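Probable adhesion protein (PDB 6R3Z) binds divalent metal ions such as ferrous iron, here nickel, as the periplasmic solute-binding component of a probable metal-uptake transporter. Local coordinates at residues S18-I23 with N124-E129; V59-V64 with V84-A89; P32-G37 with G254-G259. All blocks are in the same frame, centred on the assembly; numbering follows the deposited sequence.

Contact 1: S18-I23 with N124-E129. With EDO (1,2-ethanediol), chain C.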
ATOM      1  N   SER A  18       6.330   4.914   7.243  1.00 18.90           N
ATOM      2  CA  SER A  18       7.433   3.942   7.390  1.00 19.35           C
ATOM      3  C   SER A  18       8.626   4.282   6.492  1.00 22.13           C
ATOM      4  O   SER A  18       9.770   4.304   6.976  1.00 21.61           O
ATOM      5  CB  SER A  18       6.941   2.519   7.134  1.00 21.87           C
ATOM      6  OG  SER A  18       6.131   2.048   8.202  1.00 23.34           O
ATOM      7  N   TYR A  19       8.366   4.630   5.213  1.00 19.49           N
ATOM      8  CA  TYR A  19       9.447   4.984   4.290  1.00 19.28           C
ATOM      9  C   TYR A  19      10.203   6.200   4.826  1.00 21.86           C
ATOM     10  O   TYR A  19      11.409   6.128   4.985  1.00 21.34           O
ATOM     11  CB  TYR A  19       8.936   5.350   2.892  1.00 19.62           C
ATOM     12  CG  TYR A  19       8.141   4.332   2.099  1.00 19.38           C
ATOM     13  CD1 TYR A  19       8.123   2.983   2.459  1.00 19.47           C
ATOM     14  CD2 TYR A  19       7.395   4.722   0.987  1.00 20.88           C
ATOM     15  CE1 TYR A  19       7.374   2.049   1.724  1.00 22.72           C
ATOM     16  CE2 TYR A  19       6.624   3.810   0.272  1.00 21.35           C
ATOM     17  CZ  TYR A  19       6.636   2.475   0.623  1.00 26.67           C
ATOM     18  OH  TYR A  19       5.849   1.627  -0.125  1.00 24.32           O
ATOM     19  N   VAL A  20       9.489   7.329   5.078  1.00 19.17           N
ATOM     20  CA  VAL A  20      10.142   8.585   5.471  1.00 19.42           C
ATOM     21  C   VAL A  20      10.900   8.437   6.813  1.00 24.07           C
ATOM     22  O   VAL A  20      12.062   8.851   6.890  1.00 23.58           O
ATOM     23  CB  VAL A  20       9.144   9.778   5.431  1.00 22.93           C
ATOM     24  CG1 VAL A  20       9.787  11.061   5.952  1.00 23.40           C
ATOM     25  CG2 VAL A  20       8.619   9.986   3.993  1.00 21.98           C
ATOM     26  N   SER A  21      10.280   7.804   7.833  1.00 21.97           N
ATOM     27  CA  SER A  21      10.942   7.594   9.141  1.00 21.83           C
ATOM     28  C   SER A  21      12.270   6.820   8.978  1.00 24.05           C
ATOM     29  O   SER A  21      13.277   7.189   9.576  1.00 24.68           O
ATOM     30  CB  SER A  21      10.021   6.829  10.092  1.00 25.00           C
ATOM     31  OG  SER A  21       8.863   7.600  10.355  1.00 37.52           O
ATOM     32  N   ASN A  22      12.270   5.764   8.145  1.00 20.65           N
ATOM     33  CA  ASN A  22      13.494   4.983   7.913  1.00 20.97           C
ATOM     34  C   ASN A  22      14.551   5.771   7.143  1.00 24.20           C
ATOM     35  O   ASN A  22      15.740   5.614   7.420  1.00 24.42           O
ATOM     36  CB  ASN A  22      13.182   3.649   7.269  1.00 22.02           C
ATOM     37  CG  ASN A  22      12.808   2.645   8.330  1.00 30.23           C
ATOM     38  OD1 ASN A  22      13.687   2.062   8.980  1.00 25.97           O
ATOM     39  ND2 ASN A  22      11.499   2.430   8.544  1.00 20.56           N
ATOM     40  N   ILE A  23      14.117   6.653   6.226  1.00 19.51           N
ATOM     41  CA  ILE A  23      15.025   7.503   5.465  1.00 19.23           C
ATOM     42  C   ILE A  23      15.669   8.594   6.376  1.00 24.07           C
ATOM     43  O   ILE A  23      16.866   8.801   6.295  1.00 23.66           O
ATOM     44  CB  ILE A  23      14.323   8.153   4.249  1.00 21.54           C
ATOM     45  CG1 ILE A  23      13.893   7.088   3.191  1.00 20.40           C
ATOM     46  CG2 ILE A  23      15.220   9.229   3.598  1.00 22.34           C
ATOM     47  CD1 ILE A  23      12.827   7.578   2.221  1.00 22.74           C
ATOM     48  N   ASN A 124      13.924   5.334  -2.634  1.00 22.53           N
ATOM     49  CA  ASN A 124      15.073   5.989  -3.267  1.00 23.66           C
ATOM     50  C   ASN A 124      14.723   7.374  -3.815  1.00 25.78           C
ATOM     51  O   ASN A 124      15.498   8.315  -3.633  1.00 25.02           O
ATOM     52  CB  ASN A 124      15.711   5.082  -4.319  1.00 26.33           C
ATOM     53  CG  ASN A 124      16.388   3.874  -3.706  1.00 34.67           C
ATOM     54  OD1 ASN A 124      16.906   3.919  -2.582  1.00 32.60           O
ATOM     55  ND2 ASN A 124      16.448   2.784  -4.450  1.00 35.46           N
ATOM     56  N   THR A 125      13.518   7.520  -4.392  1.00 21.45           N
ATOM     57  CA  THR A 125      13.042   8.805  -4.927  1.00 22.13           C
ATOM     58  C   THR A 125      12.844   9.807  -3.792  1.00 24.35           C
ATOM     59  O   THR A 125      13.311  10.952  -3.887  1.00 23.51           O
ATOM     60  CB  THR A 125      11.780   8.593  -5.769  1.00 24.87           C
ATOM     61  OG1 THR A 125      12.151   7.854  -6.941  1.00 26.05           O
ATOM     62  CG2 THR A 125      11.137   9.913  -6.210  1.00 25.52           C
ATOM     63  N   ILE A 126      12.164   9.363  -2.702  1.00 19.96           N
ATOM     64  CA  ILE A 126      11.942  10.222  -1.542  1.00 19.04           C
ATOM     65  C   ILE A 126      13.289  10.714  -0.962  1.00 23.04           C
ATOM     66  O   ILE A 126      13.450  11.917  -0.754  1.00 24.28           O
ATOM     67  CB  ILE A 126      11.029   9.527  -0.487  1.00 21.39           C
ATOM     68  CG1 ILE A 126       9.605   9.268  -1.070  1.00 19.97           C
ATOM     69  CG2 ILE A 126      10.922  10.374   0.790  1.00 21.84           C
ATOM     70  CD1 ILE A 126       8.808   8.137  -0.364  1.00 23.31           C
ATOM     71  N   ALA A 127      14.253   9.800  -0.741  1.00 21.06           N
ATOM     72  CA  ALA A 127      15.561  10.145  -0.169  1.00 22.00           C
ATOM     73  C   ALA A 127      16.314  11.174  -1.027  1.00 26.72           C
ATOM     74  O   ALA A 127      16.908  12.102  -0.480  1.00 26.26           O
ATOM     75  CB  ALA A 127      16.416   8.894   0.009  1.00 22.60           C
ATOM     76  N   ARG A 128      16.278  11.006  -2.365  1.00 23.73           N
ATOM     77  CA  ARG A 128      16.947  11.914  -3.295  1.00 24.06           C
ATOM     78  C   ARG A 128      16.319  13.314  -3.187  1.00 26.48           C
ATOM     79  O   ARG A 128      17.046  14.307  -3.097  1.00 24.98           O
ATOM     80  CB  ARG A 128      16.810  11.391  -4.736  1.00 23.74           C
ATOM     81  CG  ARG A 128      17.417  12.345  -5.784  1.00 30.26           C
ATOM     82  CD  ARG A 128      17.429  11.740  -7.164  1.00 38.11           C
ATOM     83  NE  ARG A 128      18.378  10.625  -7.235  1.00 54.21           N
ATOM     84  CZ  ARG A 128      18.815  10.078  -8.365  1.00 67.43           C
ATOM     85  NH1 ARG A 128      18.416  10.553  -9.539  1.00 47.39           N
ATOM     86  NH2 ARG A 128      19.671   9.064  -8.329  1.00 54.81           N
ATOM     87  N   GLU A 129      14.980  13.375  -3.193  1.00 23.45           N
ATOM     88  CA  GLU A 129      14.248  14.641  -3.140  1.00 22.82           C
ATOM     89  C   GLU A 129      14.391  15.354  -1.789  1.00 26.82           C
ATOM     90  O   GLU A 129      14.569  16.573  -1.767  1.00 26.28           O
ATOM     91  CB  GLU A 129      12.780  14.456  -3.551  1.00 23.34           C
ATOM     92  CG  GLU A 129      12.605  14.126  -5.029  1.00 28.46           C
ATOM     93  CD  GLU A 129      13.330  15.083  -5.965  1.00 48.09           C
ATOM     94  OE1 GLU A 129      13.066  16.305  -5.898  1.00 34.81           O
ATOM     95  OE2 GLU A 129      14.193  14.614  -6.740  1.00 38.77           O
TER
HETATM   96  C1  EDO C 402       9.778  19.184  -4.459  1.00 50.93           C
HETATM   97  O1  EDO C 402      10.844  19.101  -3.526  1.00 50.89           O
HETATM   98  C2  EDO C 402      10.092  18.343  -5.725  1.00 51.12           C
HETATM   99  O2  EDO C 402      10.335  16.979  -5.380  1.00 49.41           O

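Contact 2: V59-V64 with V84-A89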
ATOM      1  N   VAL A  59       5.467  17.920   1.584  1.00 21.63           N
ATOM      2  CA  VAL A  59       4.529  16.806   1.726  1.00 21.76           C
ATOM      3  C   VAL A  59       4.924  15.713   0.718  1.00 23.28           C
ATOM      4  O   VAL A  59       5.062  16.000  -0.467  1.00 23.19           O
ATOM      5  CB  VAL A  59       3.022  17.203   1.552  1.00 25.68           C
ATOM      6  CG1 VAL A  59       2.111  15.987   1.724  1.00 24.66           C
ATOM      7  CG2 VAL A  59       2.607  18.317   2.523  1.00 26.24           C
ATOM      8  N   VAL A  60       5.076  14.472   1.197  1.00 20.29           N
ATOM      9  CA  VAL A  60       5.343  13.300   0.374  1.00 19.67           C
ATOM     10  C   VAL A  60       3.972  12.742  -0.045  1.00 25.94           C
ATOM     11  O   VAL A  60       3.102  12.524   0.812  1.00 25.57           O
ATOM     12  CB  VAL A  60       6.194  12.239   1.121  1.00 24.09           C
ATOM     13  CG1 VAL A  60       6.274  10.919   0.332  1.00 23.62           C
ATOM     14  CG2 VAL A  60       7.601  12.785   1.388  1.00 24.31           C
ATOM     15  N   LEU A  61       3.790  12.528  -1.356  1.00 23.54           N
ATOM     16  CA  LEU A  61       2.529  12.027  -1.910  1.00 23.56           C
ATOM     17  C   LEU A  61       2.680  10.722  -2.674  1.00 25.55           C
ATOM     18  O   LEU A  61       3.664  10.508  -3.386  1.00 23.24           O
ATOM     19  CB  LEU A  61       1.920  13.043  -2.900  1.00 24.86           C
ATOM     20  CG  LEU A  61       1.444  14.413  -2.397  1.00 29.23           C
ATOM     21  CD1 LEU A  61       0.789  15.196  -3.532  1.00 30.57           C
ATOM     22  CD2 LEU A  61       0.456  14.280  -1.257  1.00 29.83           C
ATOM     23  N   ASN A  62       1.649   9.873  -2.578  1.00 22.87           N
ATOM     24  CA  ASN A  62       1.519   8.671  -3.378  1.00 23.13           C
ATOM     25  C   ASN A  62       1.279   9.239  -4.807  1.00 25.44           C
ATOM     26  O   ASN A  62       1.935   8.817  -5.768  1.00 25.13           O
ATOM     27  CB  ASN A  62       0.319   7.826  -2.873  1.00 20.72           C
ATOM     28  CG  ASN A  62      -0.199   6.835  -3.896  1.00 30.35           C
ATOM     29  OD1 ASN A  62      -1.138   7.136  -4.650  1.00 25.20           O
ATOM     30  ND2 ASN A  62       0.420   5.652  -3.968  1.00 23.47           N
ATOM     31  N   GLY A  63       0.379  10.224  -4.895  1.00 23.10           N
ATOM     32  CA  GLY A  63       0.085  10.987  -6.116  1.00 24.13           C
ATOM     33  C   GLY A  63      -0.360  10.241  -7.355  1.00 28.45           C
ATOM     34  O   GLY A  63      -0.385  10.827  -8.451  1.00 30.63           O
ATOM     35  N   VAL A  64      -0.726   8.959  -7.215  1.00 23.65           N
ATOM     36  CA  VAL A  64      -1.173   8.148  -8.360  1.00 23.98           C
ATOM     37  C   VAL A  64      -2.598   7.597  -8.162  1.00 28.42           C
ATOM     38  O   VAL A  64      -3.049   6.740  -8.925  1.00 27.84           O
ATOM     39  CB  VAL A  64      -0.160   7.051  -8.760  1.00 26.85           C
ATOM     40  CG1 VAL A  64       1.110   7.676  -9.351  1.00 26.07           C
ATOM     41  CG2 VAL A  64       0.160   6.109  -7.590  1.00 25.79           C
ATOM     42  N   VAL A  84       6.119  19.452  -2.930  1.00 25.61           N
ATOM     43  CA  VAL A  84       5.488  18.147  -2.911  1.00 24.81           C
ATOM     44  C   VAL A  84       6.421  17.138  -3.567  1.00 27.74           C
ATOM     45  O   VAL A  84       6.968  17.391  -4.653  1.00 28.35           O
ATOM     46  CB  VAL A  84       4.096  18.230  -3.595  1.00 29.88           C
ATOM     47  CG1 VAL A  84       3.675  16.905  -4.210  1.00 29.96           C
ATOM     48  CG2 VAL A  84       3.031  18.771  -2.634  1.00 28.92           C
ATOM     49  N   ILE A  85       6.626  16.015  -2.882  1.00 21.50           N
ATOM     50  CA  ILE A  85       7.433  14.925  -3.430  1.00 21.40           C
ATOM     51  C   ILE A  85       6.502  13.881  -4.012  1.00 24.83           C
ATOM     52  O   ILE A  85       5.714  13.260  -3.277  1.00 24.32           O
ATOM     53  CB  ILE A  85       8.422  14.329  -2.391  1.00 23.52           C
ATOM     54  CG1 ILE A  85       9.491  15.373  -2.003  1.00 24.21           C
ATOM     55  CG2 ILE A  85       9.054  13.020  -2.911  1.00 25.91           C
ATOM     56  CD1 ILE A  85      10.353  14.953  -0.774  1.00 27.60           C
ATOM     57  N   GLU A  86       6.582  13.701  -5.330  1.00 23.47           N
ATOM     58  CA  GLU A  86       5.794  12.679  -6.041  1.00 23.23           C
ATOM     59  C   GLU A  86       6.599  11.363  -5.905  1.00 25.90           C
ATOM     60  O   GLU A  86       7.547  11.108  -6.664  1.00 24.86           O
ATOM     61  CB  GLU A  86       5.556  13.083  -7.513  1.00 25.15           C
ATOM     62  CG  GLU A  86       4.645  14.297  -7.678  1.00 37.88           C
ATOM     63  CD  GLU A  86       3.170  14.135  -7.336  1.00 62.99           C
ATOM     64  OE1 GLU A  86       2.714  12.985  -7.130  1.00 60.07           O
ATOM     65  OE2 GLU A  86       2.464  15.168  -7.288  1.00 56.49           O
ATOM     66  N   ALA A  87       6.267  10.561  -4.869  1.00 22.74           N
ATOM     67  CA  ALA A  87       7.022   9.337  -4.548  1.00 22.49           C
ATOM     68  C   ALA A  87       7.127   8.331  -5.699  1.00 25.12           C
ATOM     69  O   ALA A  87       8.097   7.568  -5.770  1.00 25.02           O
ATOM     70  CB  ALA A  87       6.409   8.650  -3.335  1.00 23.06           C
ATOM     71  N   ASN A  88       6.099   8.292  -6.555  1.00 22.79           N
ATOM     72  CA  ASN A  88       5.993   7.313  -7.636  1.00 23.53           C
ATOM     73  C   ASN A  88       6.573   7.771  -8.969  1.00 29.35           C
ATOM     74  O   ASN A  88       6.389   7.076  -9.973  1.00 27.80           O
ATOM     75  CB  ASN A  88       4.523   6.896  -7.786  1.00 22.45           C
ATOM     76  CG  ASN A  88       4.108   5.936  -6.694  1.00 26.06           C
ATOM     77  OD1 ASN A  88       4.591   4.798  -6.634  1.00 24.71           O
ATOM     78  ND2 ASN A  88       3.266   6.388  -5.778  1.00 24.63           N
ATOM     79  N   ALA A  89       7.288   8.916  -8.981  1.00 28.21           N
ATOM     80  CA  ALA A  89       7.854   9.497 -10.218  1.00 29.47           C
ATOM     81  C   ALA A  89       8.617   8.503 -11.104  1.00 36.00           C
ATOM     82  O   ALA A  89       8.544   8.621 -12.330  1.00 37.88           O
ATOM     83  CB  ALA A  89       8.728  10.693  -9.897  1.00 30.59           C
TER
HETATM   84  O   HOH W   1       3.943  10.140  -7.230  1.00 25.98           O

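Contact 3: P32-G37 with G254-G259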
ATOM      1  N   PRO A  32       2.041  12.891  10.106  1.00 25.20           N
ATOM      2  CA  PRO A  32       0.894  12.382   9.333  1.00 24.42           C
ATOM      3  C   PRO A  32      -0.125  13.496   9.107  1.00 28.47           C
ATOM      4  O   PRO A  32      -0.380  14.302  10.017  1.00 27.86           O
ATOM      5  CB  PRO A  32       0.307  11.287  10.234  1.00 26.40           C
ATOM      6  CG  PRO A  32       1.411  10.965  11.211  1.00 31.01           C
ATOM      7  CD  PRO A  32       2.082  12.277  11.442  1.00 27.13           C
ATOM      8  N   LEU A  33      -0.657  13.566   7.880  1.00 24.55           N
ATOM      9  CA  LEU A  33      -1.645  14.582   7.520  1.00 25.76           C
ATOM     10  C   LEU A  33      -2.992  14.275   8.128  1.00 29.49           C
ATOM     11  O   LEU A  33      -3.789  15.195   8.363  1.00 29.31           O
ATOM     12  CB  LEU A  33      -1.767  14.710   6.006  1.00 26.07           C
ATOM     13  CG  LEU A  33      -1.101  15.947   5.388  1.00 31.50           C
ATOM     14  CD1 LEU A  33       0.430  15.907   5.563  1.00 31.86           C
ATOM     15  CD2 LEU A  33      -1.424  16.037   3.894  1.00 32.21           C
ATOM     16  N   ILE A  34      -3.278  12.986   8.322  1.00 26.48           N
ATOM     17  CA  ILE A  34      -4.567  12.559   8.890  1.00 28.13           C
ATOM     18  C   ILE A  34      -4.331  11.654  10.115  1.00 32.43           C
ATOM     19  O   ILE A  34      -3.322  10.939  10.148  1.00 29.26           O
ATOM     20  CB  ILE A  34      -5.536  11.954   7.822  1.00 31.74           C
ATOM     21  CG1 ILE A  34      -5.171  10.510   7.405  1.00 32.10           C
ATOM     22  CG2 ILE A  34      -5.650  12.874   6.596  1.00 32.77           C
ATOM     23  CD1 ILE A  34      -6.190   9.820   6.393  1.00 29.48           C
ATOM     24  N   PRO A  35      -5.223  11.672  11.130  1.00 31.72           N
ATOM     25  CA  PRO A  35      -4.982  10.843  12.328  1.00 31.27           C
ATOM     26  C   PRO A  35      -5.014   9.339  12.055  1.00 34.11           C
ATOM     27  O   PRO A  35      -5.586   8.878  11.061  1.00 31.79           O
ATOM     28  CB  PRO A  35      -6.121  11.243  13.280  1.00 33.95           C
ATOM     29  CG  PRO A  35      -6.614  12.550  12.776  1.00 38.94           C
ATOM     30  CD  PRO A  35      -6.439  12.501  11.289  1.00 34.81           C
ATOM     31  N   ALA A  36      -4.369   8.580  12.947  1.00 32.02           N
ATOM     32  CA  ALA A  36      -4.357   7.128  12.903  1.00 33.29           C
ATOM     33  C   ALA A  36      -5.786   6.641  13.250  1.00 38.67           C
ATOM     34  O   ALA A  36      -6.515   7.317  13.983  1.00 38.78           O
ATOM     35  CB  ALA A  36      -3.349   6.593  13.920  1.00 34.26           C
ATOM     36  N   GLY A  37      -6.173   5.502  12.702  1.00 36.29           N
ATOM     37  CA  GLY A  37      -7.494   4.934  12.952  1.00 36.54           C
ATOM     38  C   GLY A  37      -8.535   5.279  11.904  1.00 40.80           C
ATOM     39  O   GLY A  37      -9.532   4.565  11.776  1.00 41.88           O
ATOM     40  N   GLY A 254      -4.621   1.503  12.382  1.00 27.14           N
ATOM     41  CA  GLY A 254      -3.899   1.705  13.635  1.00 27.67           C
ATOM     42  C   GLY A 254      -2.824   2.764  13.626  1.00 29.64           C
ATOM     43  O   GLY A 254      -2.835   3.630  12.758  1.00 29.23           O
ATOM     44  N   ASP A 255      -1.937   2.743  14.635  1.00 26.84           N
ATOM     45  CA  ASP A 255      -0.857   3.723  14.812  1.00 26.64           C
ATOM     46  C   ASP A 255       0.162   3.755  13.672  1.00 29.47           C
ATOM     47  O   ASP A 255       0.441   2.729  13.042  1.00 29.07           O
ATOM     48  CB  ASP A 255      -0.088   3.492  16.128  1.00 28.38           C
ATOM     49  CG  ASP A 255      -0.886   3.550  17.431  1.00 37.63           C
ATOM     50  OD1 ASP A 255      -2.038   4.053  17.410  1.00 37.27           O
ATOM     51  OD2 ASP A 255      -0.358   3.089  18.464  1.00 45.37           O
ATOM     52  N   TYR A 256       0.767   4.933  13.464  1.00 25.00           N
ATOM     53  CA  TYR A 256       1.862   5.066  12.514  1.00 24.40           C
ATOM     54  C   TYR A 256       3.124   4.627  13.258  1.00 26.34           C
ATOM     55  O   TYR A 256       3.258   4.884  14.455  1.00 25.08           O
ATOM     56  CB  TYR A 256       2.034   6.516  12.073  1.00 24.73           C
ATOM     57  CG  TYR A 256       0.843   7.042  11.311  1.00 24.47           C
ATOM     58  CD1 TYR A 256       0.661   6.732   9.965  1.00 25.48           C
ATOM     59  CD2 TYR A 256      -0.106   7.846  11.934  1.00 26.57           C
ATOM     60  CE1 TYR A 256      -0.440   7.210   9.256  1.00 25.96           C
ATOM     61  CE2 TYR A 256      -1.213   8.329  11.238  1.00 27.40           C
ATOM     62  CZ  TYR A 256      -1.361   8.025   9.889  1.00 31.62           C
ATOM     63  OH  TYR A 256      -2.404   8.537   9.169  1.00 27.19           O
ATOM     64  N   SER A 257       4.030   3.930  12.566  1.00 23.56           N
ATOM     65  CA  SER A 257       5.284   3.470  13.158  1.00 24.61           C
ATOM     66  C   SER A 257       6.278   3.223  12.056  1.00 26.22           C
ATOM     67  O   SER A 257       5.891   2.852  10.938  1.00 24.10           O
ATOM     68  CB  SER A 257       5.086   2.206  14.000  1.00 28.04           C
ATOM     69  OG  SER A 257       5.073   1.007  13.242  1.00 29.21           O
ATOM     70  N   ALA A 258       7.556   3.424  12.362  1.00 23.24           N
ATOM     71  CA  ALA A 258       8.624   3.193  11.391  1.00 23.17           C
ATOM     72  C   ALA A 258       8.608   1.727  10.883  1.00 24.51           C
ATOM     73  O   ALA A 258       8.710   1.525   9.683  1.00 22.12           O
ATOM     74  CB  ALA A 258       9.968   3.547  12.002  1.00 24.77           C
ATOM     75  N   GLY A 259       8.386   0.751  11.780  1.00 22.39           N
ATOM     76  CA  GLY A 259       8.393  -0.669  11.434  1.00 22.66           C
ATOM     77  C   GLY A 259       7.125  -1.274  10.855  1.00 24.71           C
ATOM     78  O   GLY A 259       7.166  -2.414  10.392  1.00 23.50           O
TER
HETATM   79  O   HOH W   2      -1.599  10.670   7.344  1.00 30.42           O

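Contact 1: S18-I23 with N124-E129
Val20 and Ile23 of one helix lie against Ile126 and Ala127 of another, the two axes running 51° apart in direction and 10.0 Å from each other at closest approach. The backbones come nearest where Ile23 CA sits 6.2 Å from Ala127 CA, with the small Ala127 side chain facing Ile23. No hydrogen bond crosses between the segments; the interface is entirely apolar.

Ile126 carries most of the contact. Its CG2 methyl meets Ile23 CD1 at 3.7 Å, the two side chains meeting at about a right angle, and the same methyl also touches Val20 CG2. The other branch of Ile126 goes elsewhere: with CG1 beside the backbone N and chi2 extended at 157°, CD1 is carried to the edge of the Tyr19 ring, 3.9 Å from Tyr19 CD2 and close to the ring plane. CG2 thus faces Ile23 and Val20, and CD1 faces Tyr19. Ile23 divides in a similar way, since its CG2 packs on Ala127 CB at 3.8 Å while its longer arm ends on Ile126. The phenol end of Tyr19 is held apart from all this, its OH hydrogen-bonded to Ser119 OG.

Around the contact, Tyr16 and Tyr261 each meet the Tyr19 ring edge-to-face. Helix 138-160 closes over Ile23 through Tyr141 and over Ala127 through Ala145. The pair therefore packs helix 14-24 against helix 116-133, with the long helix 138-160 beside them and Val30, in strand 29-32 of the parallel sheet, against Val20.

Contact 2: V59-V64 with V84-A89
Strands 59-61 and 84-86 are the two parallel strands of a right-handed beta-alpha-beta unit whose crossover is helix 68-76, at one border of the four-stranded sheet. Val59 O accepts from Ile85 N, Ile85 O from Leu61 N at 2.8 Å, and Leu61 O from Ala87 N, the usual parallel zigzag. Val60 CG2 and Ile85 CD1 meet at 4.1 Å on the face turned to helices 14-24 and 116-133. On the other face, against helix 68-76, Leu61 CD1 presses on Val84 CG1 at 3.4 Å, an unusually close pair of methyls.

Past the strand ends, Asn62 makes an Asx turn, OD1 accepting from Val64 N, and its ND2 is held by Tyr16 OH and Pro110 O. OD1 also accepts from the backbone N of His66, a metal ligand, and so probably helps to position it. Asn88 OD1 is hydrogen-bonded to Thr112 OG1, while Val64 CG2 lies 3.6 Å from Asn88 ND2. A water donates to Asn62 O and Glu86 OE1 and accepts from Asn88 N. Finally, Asn88 ND2 gives a nearly straight bond (N-H...O angle 167°) to Asn62 O at 2.8 Å, with the oxygen in its amide plane.

Contact 3: P32-G37 with G254-G259
Tyr256 reaches across to the 32-37 loop and lays its ring on Pro32. Its CG stands anti to the carbonyl carbon, and chi2 of -79° turns the ring broadside to the proline. Pro32 CB sits over one face, 3.8 Å from the centroid of the Tyr256 ring, a CH-pi contact displaced toward the rim. Pro32 CG adds to it, resting 3.5 Å from Tyr256 CD2, so that the CB-CG side of the pyrrolidine follows the CD2-CE2 side of the phenol and helps to set the ring's orientation.

At the far end of the ring, Tyr256 OH donates to Ile34 O at 2.8 Å. The carbonyl oxygen lies near the ring plane, but the hydroxyl stands 39° out of the carbonyl plane and so does not use a lone-pair direction. Tyr256 OH also accepts from a water at 2.9 Å, and that water in turn takes the backbone N-H of Ile34. One hydroxyl thus grips both the carbonyl and, through water, the amide of a single residue, which holds the phenol end in place. In Ile34, CG1 is tucked in between the two backbone branches (chi1 77°), which brings it to 3.8 Å from Tyr256 OH.

Ala36 completes the contact. Its CB lies 3.8 Å from Tyr256 CE2 and also touches Gly254 O, where the two backbones draw together. Gly254 O accepts from His14 NE2, and the His14 ring stacks on Tyr256.

Segment 32-37 runs from the last residue of strand 29-32; 254-259 lies in the loop between strand 244-248 and helix 260-277. After the last strand of the second sheet, the chain thus returns to pack on this loop and on helix 14-24, within the bilobal fold of the solute-binding protein 9 family.

Overall arrangement
Contacts 1 and 2 are buried and share one lobe: helix 116-133 follows strand 84-86, and Ile126 CD1 lies on Val60 CG1 while Glu129 CB lies on Ile85 CD1, so the helix pair packs directly on the strand pair. Contact 3 is at the surface. It reaches contact 1 through Ser18 OG, which probably hydrogen-bonds Ser257 O, and touches contact 2 more lightly, Leu33 on Val59. The chemistry follows the setting: aliphatic and ring-edge packing without hydrogen bonds between helices, backbone bonds plus a polar end near His66 between strands, and a CH-pi contact with one direct hydrogen bond between loops. Contacts 2 and 3 each include a bridging water.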